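Local coordinates for protein S-adenosylmethionine dependent methyltransferase (Mesorhizobium loti, PDB 3BKW) that probably acts as a methyltransferase that uses S-adenosylmethionine as its methyl donor, at residues 77-80 with 81-85. Sequence-based numbering, arbitrary orientation. Where two conformers were deposited one is given.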
# COMPACT_ATOMS: atom_id res chain seq x y z
N LYS A 77 -16.91 31.21 -2.87
CA LYS A 77 -17.07 31.57 -4.29
C LYS A 77 -17.17 30.34 -5.19
O LYS A 77 -17.98 30.33 -6.13
CB LYS A 77 -15.93 32.48 -4.77
CG LYS A 77 -16.04 33.89 -4.20
CD LYS A 77 -14.90 34.79 -4.67
CE LYS A 77 -15.07 36.21 -4.14
NZ LYS A 77 -13.95 37.10 -4.56
N MSE A 78 -16.39 29.29 -4.89
CA MSE A 78 -16.43 28.07 -5.67
C MSE A 78 -17.75 27.32 -5.42
O MSE A 78 -18.34 26.76 -6.36
CB MSE A 78 -15.22 27.18 -5.42
CG MSE A 78 -15.18 25.97 -6.32
SE MSE A 78 -15.32 26.40 -8.21
CE MSE A 78 -13.47 26.93 -8.45
N LEU A 79 -18.23 27.34 -4.18
CA LEU A 79 -19.52 26.74 -3.82
C LEU A 79 -20.68 27.48 -4.50
O LEU A 79 -21.67 26.86 -4.87
CB LEU A 79 -19.73 26.71 -2.30
CG LEU A 79 -18.79 25.82 -1.48
CD1 LEU A 79 -19.08 25.97 -0.00
CD2 LEU A 79 -18.88 24.36 -1.88
N ALA A 80 -20.55 28.80 -4.66
CA ALA A 80 -21.56 29.61 -5.36
C ALA A 80 -21.72 29.18 -6.82
O ALA A 80 -22.85 29.07 -7.32
CB ALA A 80 -21.24 31.13 -5.27
N ARG A 81 -20.59 28.90 -7.48
CA ARG A 81 -20.58 28.40 -8.88
C ARG A 81 -21.18 26.99 -8.94
O ARG A 81 -21.94 26.67 -9.86
CB ARG A 81 -19.17 28.43 -9.50
CG ARG A 81 -18.50 29.81 -9.45
CD ARG A 81 -17.48 30.10 -10.56
NE ARG A 81 -16.39 29.13 -10.68
CZ ARG A 81 -16.32 28.10 -11.55
NH1 ARG A 81 -15.24 27.32 -11.53
NH2 ARG A 81 -17.29 27.83 -12.43
N ALA A 82 -20.84 26.15 -7.96
CA ALA A 82 -21.39 24.78 -7.86
C ALA A 82 -22.91 24.80 -7.73
O ALA A 82 -23.59 24.07 -8.45
CB ALA A 82 -20.77 24.04 -6.67
N ARG A 83 -23.44 25.64 -6.84
CA ARG A 83 -24.91 25.77 -6.66
C ARG A 83 -25.61 26.16 -7.97
O ARG A 83 -26.58 25.51 -8.37
CB ARG A 83 -25.27 26.78 -5.58
CG ARG A 83 -24.95 26.32 -4.18
CD ARG A 83 -25.40 27.33 -3.15
NE ARG A 83 -24.79 27.08 -1.85
CZ ARG A 83 -23.68 27.66 -1.37
NH1 ARG A 83 -23.03 28.64 -2.02
NH2 ARG A 83 -23.24 27.29 -0.18
N ALA A 84 -25.08 27.21 -8.61
CA ALA A 84 -25.58 27.72 -9.90
C ALA A 84 -25.65 26.66 -11.01
O ALA A 84 -26.57 26.70 -11.84
CB ALA A 84 -24.73 28.90 -10.37
N ALA A 85 -24.71 25.71 -11.00
CA ALA A 85 -24.67 24.62 -11.98
C ALA A 85 -25.80 23.58 -11.85
O ALA A 85 -25.92 22.72 -12.74
CB ALA A 85 -23.29 23.94 -11.97
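Residues K77 to A84 wind as continuous alpha-helix, the N-H groups of R81, A82, R83 and A84 bonding to the carbonyls of K77, M78, L79 and A80 in an unbroken i to i+4 series. R83 N to L79 O, at 2.9 Å, is the shortest of the four, and its N-H...O angle of 164° is nearly straight.

On one flank R81 reaches back along the helix to M78, a selenomethionine. R81 CG passes 3.4 Å from K77 O, and a bend at chi3 (-56°) turns the guanidinium toward the selenium. In one of the two modelled conformers of M78, R81 NH1 lies 3.4 Å from M78 SE, oblique to the guanidinium plane; this detail is tentative, since the other conformer may place the selenium differently. F54 touches M78 and pairs with R81 through a cation-pi contact.

R83 runs extended from CG to NE on another flank. R83 CG packs 3.4 Å from L79 O, and R83 NH1 comes within 3.8 Å of L79 CB. The main polar tie of this guanidinium is the hydrogen bond from NH2 to Y93 O; E76 is only a long, weak ionic partner of NH1.

Helix 76-84 is the crossover of a beta-alpha-beta unit between strands 68-73 and 91-95 in the Rossmann-like methyltransferase sheet. Buried L79 and A82 both meet Y93, seating the helix against strand 91-95, the outermost on its side of the sheet within this chain.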